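Local coordinates for protein choline kinase (Streptococcus pneumoniae, PDB 4R78) that probably catalyses the ATP-dependent phosphorylation of choline, as a choline kinase with a protein kinase-like fold, at residues Y82-L87 / V94-F99; F126-P131 / G208-I213; P131-I136 / E242-H247; L230-E235 / I265-I270. All blocks are in the same frame, centred on the assembly; numbering follows the deposited sequence.

Contact 1: Y82-L87 / V94-F99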
# COMPACT_ATOMS: atom_id res chain seq x y z
N TYR A 82 0.06 -4.39 -15.39
CA TYR A 82 0.96 -3.59 -16.22
C TYR A 82 2.02 -2.90 -15.37
O TYR A 82 3.20 -2.89 -15.73
CB TYR A 82 0.20 -2.54 -17.03
CG TYR A 82 1.14 -1.62 -17.79
CD1 TYR A 82 1.89 -2.10 -18.86
CD2 TYR A 82 1.29 -0.29 -17.41
CE1 TYR A 82 2.77 -1.27 -19.55
CE2 TYR A 82 2.16 0.56 -18.11
CZ TYR A 82 2.90 0.05 -19.17
OH TYR A 82 3.78 0.86 -19.86
N ASN A 83 1.60 -2.32 -14.25
CA ASN A 83 2.56 -1.63 -13.40
C ASN A 83 3.68 -2.55 -12.94
O ASN A 83 4.83 -2.13 -12.88
CB ASN A 83 1.86 -0.92 -12.24
CG ASN A 83 1.02 0.26 -12.70
OD1 ASN A 83 1.09 0.67 -13.86
ND2 ASN A 83 0.21 0.81 -11.80
N LEU A 84 3.35 -3.81 -12.67
CA LEU A 84 4.37 -4.81 -12.32
C LEU A 84 5.42 -4.96 -13.42
O LEU A 84 6.62 -4.86 -13.16
CB LEU A 84 3.74 -6.18 -12.03
CG LEU A 84 3.20 -6.55 -10.65
CD1 LEU A 84 2.96 -8.05 -10.61
CD2 LEU A 84 4.15 -6.15 -9.53
N GLU A 85 4.96 -5.20 -14.65
CA GLU A 85 5.91 -5.40 -15.76
C GLU A 85 6.65 -4.12 -16.14
O GLU A 85 7.79 -4.17 -16.60
CB GLU A 85 5.24 -6.07 -16.97
CG GLU A 85 4.17 -5.25 -17.68
CD GLU A 85 3.25 -6.08 -18.57
OE1 GLU A 85 2.19 -5.54 -18.94
OE2 GLU A 85 3.57 -7.24 -18.91
N LEU A 86 6.01 -2.97 -15.90
CA LEU A 86 6.65 -1.68 -16.13
C LEU A 86 7.72 -1.37 -15.08
O LEU A 86 8.80 -0.88 -15.41
CB LEU A 86 5.60 -0.56 -16.16
CG LEU A 86 6.10 0.90 -16.22
CD1 LEU A 86 7.03 1.14 -17.41
CD2 LEU A 86 4.94 1.86 -16.26
N LEU A 87 7.43 -1.68 -13.82
CA LEU A 87 8.33 -1.33 -12.71
C LEU A 87 9.45 -2.34 -12.48
O LEU A 87 10.37 -2.07 -11.71
CB LEU A 87 7.54 -1.13 -11.42
CG LEU A 87 6.64 0.11 -11.36
CD1 LEU A 87 5.68 -0.01 -10.20
CD2 LEU A 87 7.48 1.38 -11.25
N VAL A 94 10.08 -7.86 -5.36
CA VAL A 94 10.48 -9.26 -5.51
C VAL A 94 9.94 -9.83 -6.83
O VAL A 94 9.13 -9.20 -7.52
CB VAL A 94 10.01 -10.13 -4.31
CG1 VAL A 94 10.61 -9.61 -3.01
CG2 VAL A 94 8.49 -10.16 -4.22
N LYS A 95 10.39 -11.04 -7.16
CA LYS A 95 10.00 -11.69 -8.41
C LYS A 95 8.54 -12.15 -8.43
O LYS A 95 8.07 -12.79 -7.48
CB LYS A 95 10.92 -12.88 -8.69
CG LYS A 95 10.70 -13.52 -10.04
CD LYS A 95 11.47 -14.82 -10.15
CE LYS A 95 11.45 -15.36 -11.57
NZ LYS A 95 12.23 -14.50 -12.51
N ASN A 96 7.85 -11.83 -9.51
CA ASN A 96 6.47 -12.28 -9.73
C ASN A 96 6.40 -13.49 -10.66
O ASN A 96 7.07 -13.53 -11.70
CB ASN A 96 5.63 -11.14 -10.32
CG ASN A 96 4.18 -11.54 -10.53
OD1 ASN A 96 3.45 -11.82 -9.57
ND2 ASN A 96 3.76 -11.57 -11.78
N TYR A 97 5.58 -14.47 -10.29
CA TYR A 97 5.34 -15.65 -11.13
C TYR A 97 3.96 -15.65 -11.79
O TYR A 97 3.81 -16.10 -12.93
CB TYR A 97 5.53 -16.94 -10.33
CG TYR A 97 6.97 -17.21 -10.00
CD1 TYR A 97 7.85 -17.70 -10.97
CD2 TYR A 97 7.47 -16.99 -8.72
CE1 TYR A 97 9.18 -17.96 -10.68
CE2 TYR A 97 8.81 -17.25 -8.41
CZ TYR A 97 9.65 -17.73 -9.40
OH TYR A 97 10.97 -18.00 -9.13
N LEU A 98 2.97 -15.15 -11.07
CA LEU A 98 1.60 -15.09 -11.57
C LEU A 98 0.89 -13.85 -11.04
O LEU A 98 1.07 -13.47 -9.88
CB LEU A 98 0.83 -16.35 -11.15
CG LEU A 98 -0.45 -16.69 -11.92
CD1 LEU A 98 -0.11 -17.32 -13.27
CD2 LEU A 98 -1.33 -17.63 -11.11
N PHE A 99 0.10 -13.21 -11.89
CA PHE A 99 -0.77 -12.13 -11.47
C PHE A 99 -2.13 -12.39 -12.09
O PHE A 99 -2.36 -12.09 -13.27
CB PHE A 99 -0.21 -10.76 -11.86
CG PHE A 99 -0.80 -9.60 -11.10
CD1 PHE A 99 -0.23 -9.16 -9.91
CD2 PHE A 99 -1.93 -8.94 -11.58
CE1 PHE A 99 -0.78 -8.08 -9.20
CE2 PHE A 99 -2.48 -7.85 -10.88
CZ PHE A 99 -1.90 -7.42 -9.70
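In the N-terminal lobe of this protein kinase-like fold, helix 77-87 leans on strand 96-100, an outer strand of the five-stranded antiparallel sheet, and Leu-84 makes the contact by reaching toward Phe-99 and Asn-96. One methyl does all the touching: Leu-84 CD1 lies 3.4 Å from Phe-99 CD1, a close approach made obliquely to the ring. The same methyl sits 3.7 Å from Asn-96 CG and 4.1 Å from Asn-96 CB, the two side chains meeting at about a right angle. CG of Leu-84 stands opposite the carbonyl carbon (chi1 -86°), which carries the isobutyl group out from the helix toward the strand. Phe-99 is turned the other way, its CG opposite the backbone N (chi1 -162°), and so brings the ring back across to the leucine; Phe-67 meets this ring as well, the planes inclined at about 35°. Between the two strand residues the chain turns a corner at Tyr-97. Tyr-97 and Leu-98 together face Val-107 of the adjoining strand in a classic beta bulge. The helix has a polar hold too, since Lys-81 NZ donates to Phe-99 O, while Val-94 touches the bound AMP. Lying between the third and fourth strands in chain order, helix 77-87 packs on the sheet in the position of helix C of the protein kinase-like N-lobe.

Contact 2: F126-P131 / G208-I213. With AMP (adenosine monophosphate), chain C.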
# COMPACT_ATOMS: atom_id res chain seq x y z
N PHE A 126 17.57 4.64 6.71
CA PHE A 126 17.35 5.81 5.85
C PHE A 126 18.35 5.84 4.70
O PHE A 126 18.03 6.29 3.60
CB PHE A 126 17.45 7.11 6.65
CG PHE A 126 16.26 7.41 7.52
CD1 PHE A 126 15.28 6.45 7.77
CD2 PHE A 126 16.14 8.65 8.14
CE1 PHE A 126 14.19 6.73 8.59
CE2 PHE A 126 15.06 8.95 8.96
CZ PHE A 126 14.08 7.98 9.19
N ASP A 127 19.57 5.37 4.96
CA ASP A 127 20.62 5.33 3.94
C ASP A 127 20.24 4.48 2.73
O ASP A 127 20.74 4.71 1.62
CB ASP A 127 21.97 4.87 4.54
CG ASP A 127 21.94 3.43 5.04
OD1 ASP A 127 20.89 2.96 5.51
OD2 ASP A 127 23.00 2.76 4.96
N LYS A 128 19.35 3.51 2.94
CA LYS A 128 18.83 2.66 1.87
C LYS A 128 17.45 3.12 1.38
O LYS A 128 17.17 3.08 0.18
CB LYS A 128 18.70 1.20 2.33
CG LYS A 128 20.02 0.48 2.57
CD LYS A 128 19.74 -0.97 2.93
CE LYS A 128 21.03 -1.77 3.12
NZ LYS A 128 20.73 -3.20 3.43
N ILE A 129 16.60 3.56 2.31
CA ILE A 129 15.20 3.82 1.97
C ILE A 129 15.00 5.14 1.23
O ILE A 129 14.16 5.22 0.33
CB ILE A 129 14.27 3.67 3.20
CG1 ILE A 129 14.29 2.21 3.65
CG2 ILE A 129 12.83 4.08 2.86
CD1 ILE A 129 13.92 1.99 5.09
N ALA A 130 15.76 6.17 1.58
CA ALA A 130 15.66 7.44 0.85
C ALA A 130 16.01 7.28 -0.64
O ALA A 130 15.24 7.72 -1.49
CB ALA A 130 16.49 8.55 1.51
N PRO A 131 17.14 6.61 -0.96
CA PRO A 131 17.42 6.31 -2.37
C PRO A 131 16.34 5.48 -3.06
O PRO A 131 16.06 5.70 -4.24
CB PRO A 131 18.74 5.54 -2.31
CG PRO A 131 19.41 6.09 -1.10
CD PRO A 131 18.29 6.28 -0.11
N GLY A 208 21.23 -9.16 2.40
CA GLY A 208 21.26 -7.71 2.65
C GLY A 208 20.40 -6.84 1.75
O GLY A 208 20.09 -5.70 2.11
N ARG A 209 20.04 -7.36 0.57
CA ARG A 209 19.21 -6.62 -0.38
C ARG A 209 17.85 -6.28 0.20
O ARG A 209 17.15 -7.14 0.74
CB ARG A 209 19.05 -7.40 -1.69
CG ARG A 209 18.26 -6.67 -2.77
CD ARG A 209 18.26 -7.44 -4.08
NE ARG A 209 17.44 -6.80 -5.10
CZ ARG A 209 17.24 -7.27 -6.33
NH1 ARG A 209 17.80 -8.40 -6.72
NH2 ARG A 209 16.46 -6.60 -7.17
N LEU A 210 17.48 -5.00 0.08
CA LEU A 210 16.20 -4.52 0.57
C LEU A 210 15.21 -4.40 -0.58
O LEU A 210 15.51 -3.80 -1.62
CB LEU A 210 16.37 -3.16 1.26
CG LEU A 210 15.16 -2.59 2.01
CD1 LEU A 210 14.71 -3.52 3.13
CD2 LEU A 210 15.48 -1.21 2.56
N TYR A 211 14.03 -4.99 -0.39
CA TYR A 211 12.95 -4.93 -1.36
C TYR A 211 11.82 -4.04 -0.86
O TYR A 211 11.59 -3.93 0.34
CB TYR A 211 12.38 -6.33 -1.62
CG TYR A 211 13.33 -7.27 -2.32
CD1 TYR A 211 13.44 -7.29 -3.71
CD2 TYR A 211 14.11 -8.17 -1.58
CE1 TYR A 211 14.30 -8.17 -4.35
CE2 TYR A 211 14.97 -9.05 -2.21
CZ TYR A 211 15.06 -9.05 -3.59
OH TYR A 211 15.92 -9.92 -4.23
N LEU A 212 11.14 -3.39 -1.80
CA LEU A 212 9.88 -2.72 -1.54
C LEU A 212 8.80 -3.49 -2.30
O LEU A 212 8.87 -3.60 -3.53
CB LEU A 212 9.94 -1.25 -1.97
CG LEU A 212 8.65 -0.42 -1.92
CD1 LEU A 212 7.97 -0.49 -0.55
CD2 LEU A 212 8.94 1.03 -2.29
N ILE A 213 7.82 -4.01 -1.57
CA ILE A 213 6.85 -4.96 -2.13
C ILE A 213 5.42 -4.42 -2.09
O ILE A 213 5.18 -3.32 -1.59
CB ILE A 213 6.91 -6.33 -1.40
CG1 ILE A 213 6.45 -6.19 0.05
CG2 ILE A 213 8.32 -6.92 -1.52
CD1 ILE A 213 6.14 -7.51 0.73
P AMP C . 2.20 -7.12 4.01
O1P AMP C . 1.05 -6.23 3.62
O2P AMP C . 2.10 -7.69 5.41
O3P AMP C . 3.56 -6.57 3.67
O5' AMP C . 2.06 -8.42 3.06
C5' AMP C . 3.23 -9.11 2.62
C4' AMP C . 3.95 -9.71 3.82
O4' AMP C . 4.36 -11.05 3.51
C3' AMP C . 5.21 -8.93 4.16
O3' AMP C . 5.02 -8.11 5.31
C2' AMP C . 6.28 -9.98 4.40
O2' AMP C . 6.41 -10.25 5.79
C1' AMP C . 5.77 -11.24 3.72
N9 AMP C . 6.46 -11.44 2.42
C8 AMP C . 6.15 -10.84 1.25
N7 AMP C . 6.96 -11.24 0.24
C5 AMP C . 7.82 -12.13 0.76
C6 AMP C . 8.94 -12.94 0.24
N6 AMP C . 9.29 -12.86 -1.07
N1 AMP C . 9.59 -13.76 1.10
C2 AMP C . 9.24 -13.84 2.40
N3 AMP C . 8.23 -13.13 2.94
C4 AMP C . 7.49 -12.27 2.19
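Lys-128 NZ donates to Gly-208 O at 2.9 Å, the one hydrogen bond between helix segment 126-131 and segment 208-213. The C=O...N angle is 151° and the ammonium is tilted 17° from the carbonyl plane; an extended lysine chain spans the gap. Two residues along from Gly-208, Leu-210 reaches toward the helix, and its CD2 meets Ile-129 CG1 at 3.8 Å and Lys-128 CB at 4.0 Å, so that a single methyl touches both residues. Gly-208 adopts a positive phi of 112°, a backbone shape suited to glycine, at the turn that presents its carbonyl. Further out, Leu-210 also packs on Ile-132 one turn along the helix, and Tyr-211 is backbone-bonded to Ile-203 in the three-stranded sheet. Just past the end of strand 210-212, Ile-213 borders the nucleotide: its CD1 approaches AMP C8 to 3.4 Å and AMP C5' to 3.8 Å, making an apolar wall beside the base and the ribose end. Glu-204 forms a long, weak ion pair with Lys-128. The ammonium's hydrogen bond in this contact thus goes to a neutral carbonyl, and the distant carboxylate probably adds some charge compensation.

Contact 3: P131-I136 / E242-H247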
# COMPACT_ATOMS: atom_id res chain seq x y z
N PRO A 131 17.14 6.61 -0.96
CA PRO A 131 17.42 6.31 -2.37
C PRO A 131 16.34 5.48 -3.06
O PRO A 131 16.06 5.70 -4.24
CB PRO A 131 18.74 5.54 -2.31
CG PRO A 131 19.41 6.09 -1.10
CD PRO A 131 18.29 6.28 -0.11
N ILE A 132 15.72 4.55 -2.34
CA ILE A 132 14.64 3.75 -2.91
C ILE A 132 13.47 4.63 -3.35
O ILE A 132 12.95 4.48 -4.45
CB ILE A 132 14.16 2.62 -1.95
CG1 ILE A 132 15.18 1.47 -1.93
CG2 ILE A 132 12.77 2.09 -2.36
CD1 ILE A 132 14.92 0.43 -0.85
N LEU A 133 13.07 5.56 -2.48
CA LEU A 133 11.96 6.44 -2.82
C LEU A 133 12.32 7.38 -3.97
O LEU A 133 11.49 7.68 -4.82
CB LEU A 133 11.45 7.21 -1.60
CG LEU A 133 10.71 6.37 -0.54
CD1 LEU A 133 9.86 7.28 0.34
CD2 LEU A 133 9.86 5.27 -1.17
N GLN A 134 13.58 7.82 -4.00
CA GLN A 134 14.07 8.62 -5.12
C GLN A 134 13.97 7.83 -6.42
O GLN A 134 13.55 8.37 -7.44
CB GLN A 134 15.52 9.03 -4.91
CG GLN A 134 15.71 10.10 -3.86
CD GLN A 134 17.16 10.49 -3.71
OE1 GLN A 134 18.04 9.63 -3.71
NE2 GLN A 134 17.42 11.78 -3.57
N THR A 135 14.34 6.56 -6.36
CA THR A 135 14.31 5.69 -7.54
C THR A 135 12.91 5.62 -8.15
O THR A 135 12.75 5.77 -9.37
CB THR A 135 14.83 4.27 -7.21
OG1 THR A 135 16.24 4.33 -6.92
CG2 THR A 135 14.60 3.32 -8.37
N ILE A 136 11.90 5.42 -7.31
CA ILE A 136 10.54 5.33 -7.84
C ILE A 136 10.04 6.69 -8.33
O ILE A 136 9.51 6.78 -9.43
CB ILE A 136 9.54 4.62 -6.88
CG1 ILE A 136 8.12 4.61 -7.48
CG2 ILE A 136 9.52 5.25 -5.51
CD1 ILE A 136 7.98 3.84 -8.78
N GLU A 242 12.57 15.25 9.40
CA GLU A 242 13.55 16.21 8.89
C GLU A 242 14.80 15.53 8.33
O GLU A 242 15.29 15.91 7.26
CB GLU A 242 13.92 17.23 9.97
CG GLU A 242 12.79 18.20 10.29
CD GLU A 242 12.24 18.89 9.04
OE1 GLU A 242 12.94 19.75 8.48
OE2 GLU A 242 11.10 18.56 8.63
N THR A 243 15.30 14.52 9.04
CA THR A 243 16.47 13.78 8.61
C THR A 243 16.18 13.02 7.31
O THR A 243 16.97 13.06 6.38
CB THR A 243 16.99 12.83 9.71
OG1 THR A 243 17.32 13.60 10.88
CG2 THR A 243 18.23 12.07 9.26
N PHE A 244 15.03 12.35 7.25
CA PHE A 244 14.67 11.63 6.04
C PHE A 244 14.53 12.57 4.84
O PHE A 244 15.02 12.27 3.76
CB PHE A 244 13.40 10.79 6.21
CG PHE A 244 13.18 9.83 5.07
CD1 PHE A 244 13.68 8.53 5.14
CD2 PHE A 244 12.51 10.24 3.92
CE1 PHE A 244 13.50 7.65 4.08
CE2 PHE A 244 12.33 9.35 2.85
CZ PHE A 244 12.82 8.07 2.93
N LEU A 245 13.84 13.69 5.04
CA LEU A 245 13.66 14.67 3.97
C LEU A 245 14.99 15.21 3.47
O LEU A 245 15.17 15.39 2.27
CB LEU A 245 12.73 15.80 4.41
CG LEU A 245 11.27 15.42 4.67
CD1 LEU A 245 10.49 16.57 5.28
CD2 LEU A 245 10.59 14.92 3.40
N SER A 246 15.93 15.44 4.39
CA SER A 246 17.27 15.90 3.99
C SER A 246 17.95 14.91 3.04
O SER A 246 18.55 15.32 2.05
CB SER A 246 18.14 16.17 5.21
OG SER A 246 19.38 16.71 4.82
N HIS A 247 17.84 13.62 3.36
CA HIS A 247 18.37 12.54 2.52
C HIS A 247 17.63 12.44 1.17
O HIS A 247 18.25 12.24 0.13
CB HIS A 247 18.24 11.20 3.25
CG HIS A 247 19.25 10.98 4.34
ND1 HIS A 247 20.17 9.96 4.30
CD2 HIS A 247 19.46 11.64 5.50
CE1 HIS A 247 20.91 10.00 5.39
NE2 HIS A 247 20.51 11.01 6.14
O HOH W 1 18.82 9.79 -1.11
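The Phe-244 ring is met by Leu-133 of the facing helix, whose CD1 comes within 4.0 Å of Phe-244 CZ and 4.1 Å of Phe-244 CE2, slanting in at the far end of the ring. The two side chains cross at about a right angle. With Phe-126 the ring forms a T-shaped, edge-to-face pair, and Ile-129, Ala-130 and Leu-230 also pack against it. The second flat group is the amide of Gln-134. Its NE2 is hydrogen-bonded to Tyr-248 O, just past segment 242-247, and lies 3.8 Å from His-247 O. On the other branch a water donates to both helices, to His-247 O at 2.8 Å and, weakly, to Gln-134 OE1 at 2.7 Å. One amide therefore reaches the C-terminal turn of helix 238-248 directly and through water. Helices 126-137 and 238-248 belong to the mainly helical C-terminal part of the kinase-like fold, and here they meet through an apolar pair with polar groups alongside. An extended Gln-134 chain (chi2 -179°) lets the amide reach the end of helix 238-248 although its CB does not point at the other helix. Pro-131 lacks an N-H, and helix 126-137 kinks there; its carbonyl nevertheless starts the next turn, accepting from Thr-135 N at 2.9 Å. His-247 turns its imidazole away from helix segment 131-136, while its side chain rests on Ala-130.

Contact 4: L230-E235 / I265-I270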
# COMPACT_ATOMS: atom_id res chain seq x y z
N LEU A 230 4.93 6.97 4.41
CA LEU A 230 6.11 6.47 5.12
C LEU A 230 6.16 7.03 6.54
O LEU A 230 6.29 6.28 7.51
CB LEU A 230 7.39 6.83 4.36
CG LEU A 230 8.69 6.28 4.96
CD1 LEU A 230 8.85 4.80 4.66
CD2 LEU A 230 9.88 7.06 4.43
N PHE A 231 6.01 8.35 6.65
CA PHE A 231 6.10 9.05 7.92
C PHE A 231 4.97 8.64 8.87
O PHE A 231 5.22 8.32 10.03
CB PHE A 231 6.07 10.57 7.71
CG PHE A 231 7.26 11.13 6.98
CD1 PHE A 231 8.36 10.34 6.66
CD2 PHE A 231 7.29 12.48 6.64
CE1 PHE A 231 9.47 10.88 6.00
CE2 PHE A 231 8.38 13.03 5.99
CZ PHE A 231 9.47 12.24 5.67
N LEU A 232 3.74 8.63 8.35
CA LEU A 232 2.57 8.35 9.18
C LEU A 232 2.51 6.89 9.64
O LEU A 232 2.24 6.62 10.81
CB LEU A 232 1.28 8.73 8.44
CG LEU A 232 -0.03 8.75 9.24
CD1 LEU A 232 0.05 9.74 10.39
CD2 LEU A 232 -1.20 9.07 8.33
N GLU A 233 2.77 5.97 8.71
CA GLU A 233 2.65 4.55 9.01
C GLU A 233 3.72 4.04 9.98
O GLU A 233 3.50 3.04 10.66
CB GLU A 233 2.64 3.70 7.73
CG GLU A 233 1.47 4.01 6.77
CD GLU A 233 0.12 3.44 7.21
OE1 GLU A 233 -0.01 2.93 8.35
OE2 GLU A 233 -0.82 3.51 6.40
N SER A 234 4.86 4.72 10.05
CA SER A 234 5.91 4.36 11.00
C SER A 234 6.03 5.34 12.17
O SER A 234 6.96 5.24 12.98
CB SER A 234 7.26 4.23 10.29
OG SER A 234 7.32 3.06 9.50
N GLU A 235 5.08 6.27 12.25
CA GLU A 235 5.04 7.28 13.32
C GLU A 235 6.40 7.96 13.53
O GLU A 235 6.94 7.97 14.64
CB GLU A 235 4.51 6.68 14.63
CG GLU A 235 3.08 6.16 14.53
CD GLU A 235 2.48 5.85 15.89
OE1 GLU A 235 2.55 6.73 16.78
OE2 GLU A 235 1.93 4.75 16.05
N ILE A 265 -3.72 13.56 6.41
CA ILE A 265 -5.15 13.64 6.72
C ILE A 265 -5.97 12.82 5.73
O ILE A 265 -6.89 12.10 6.12
CB ILE A 265 -5.65 15.11 6.74
CG1 ILE A 265 -4.98 15.88 7.89
CG2 ILE A 265 -7.17 15.17 6.89
CD1 ILE A 265 -5.04 17.39 7.72
N LEU A 266 -5.63 12.92 4.45
CA LEU A 266 -6.35 12.18 3.42
C LEU A 266 -6.18 10.68 3.59
O LEU A 266 -7.12 9.92 3.40
CB LEU A 266 -5.92 12.63 2.02
CG LEU A 266 -6.28 14.05 1.59
CD1 LEU A 266 -5.82 14.31 0.18
CD2 LEU A 266 -7.76 14.30 1.71
N GLN A 267 -4.97 10.26 3.96
CA GLN A 267 -4.69 8.85 4.20
C GLN A 267 -5.46 8.29 5.39
O GLN A 267 -6.07 7.23 5.28
CB GLN A 267 -3.18 8.62 4.37
CG GLN A 267 -2.46 8.63 3.04
CD GLN A 267 -0.98 8.93 3.12
OE1 GLN A 267 -0.39 9.43 2.15
NE2 GLN A 267 -0.37 8.64 4.25
N ASP A 268 -5.46 9.00 6.51
CA ASP A 268 -6.22 8.55 7.67
C ASP A 268 -7.71 8.44 7.35
O ASP A 268 -8.37 7.48 7.79
CB ASP A 268 -5.98 9.46 8.87
CG ASP A 268 -4.74 9.07 9.64
OD1 ASP A 268 -4.31 7.90 9.57
OD2 ASP A 268 -4.19 9.94 10.35
N THR A 269 -8.23 9.37 6.55
CA THR A 269 -9.63 9.34 6.13
C THR A 269 -9.90 8.12 5.26
O THR A 269 -10.78 7.31 5.56
CB THR A 269 -10.03 10.63 5.39
OG1 THR A 269 -9.77 11.76 6.24
CG2 THR A 269 -11.51 10.60 5.05
N ILE A 270 -9.11 7.98 4.20
CA ILE A 270 -9.27 6.88 3.25
C ILE A 270 -9.13 5.51 3.91
O ILE A 270 -10.00 4.64 3.73
CB ILE A 270 -8.33 7.04 2.03
CG1 ILE A 270 -8.83 8.20 1.16
CG2 ILE A 270 -8.23 5.74 1.22
CD1 ILE A 270 -7.81 8.77 0.20
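Leu-232 extends its CG opposite the backbone N (chi1 -169°) while Asp-268 holds its CG opposite the carbonyl carbon (chi1 -85°), and these two settings bring a methyl up against a carboxylate. Leu-232 CD2 lies 3.5 Å from Asp-268 OD1 and 3.7 Å from Asp-268 OD2, touching both oxygens almost evenly, with the two side chains set at a slant. The end of Gln-267 approaches the same methyl more loosely. No hydrogen bond joins the segments; the carboxylate is instead held from outside them: Asp-268 OD1 is salt-bridged to Arg-292 NE and Asp-268 OD2 to Arg-295 NE. Arg-292 also bridges to Glu-233 through its NH2. Its charge probably eases the proximity of the two acids, whose nearest oxygens, Glu-233 OE2 and Asp-268 OD1, are 6.4 Å apart. Leu-232 in turn packs on both arginines, so the methyl and the cations of helix 288-303 meet around one buried aspartate. Within helix 257-280, Thr-269 OG1 donates to Ile-265 O at 2.9 Å, and Thr-269 N reaches that oxygen from the opposite face at 3.1 Å. Just beyond Leu-232, helix 223-233 ends in a Schellman motif with Glu-235 as its C-prime residue (phi 48°). The arrangement is one of helix packing in the C-terminal lobe, where helices 223-233 and 257-280 each hold arginine of helix 288-303 through an acid.

Overall arrangement
From the N terminus, contact 1 closes a short loop within the N-lobe, returning the chain from helix 77-87 to an outer strand before any other contact opens. Contacts 2 and 3 then open on helix 126-137, sharing Pro-131; strand 210-212 closes contact 2, but contact 3 waits for helix 238-248, so the two cross. Contact 4 opens at helix 223-233 before contact 3 closes and ends on helix 257-280, crossing it in turn, whereas contacts 2 and 4 are in series. Contacts 3 and 4, joined by Leu-245 on Phe-231, tie helices of the C-terminal part. Val-94 packs on Tyr-211 and Ile-213, joining contact 1 to contact 2, and Leu-87 on Ile-136 joins it to contact 3.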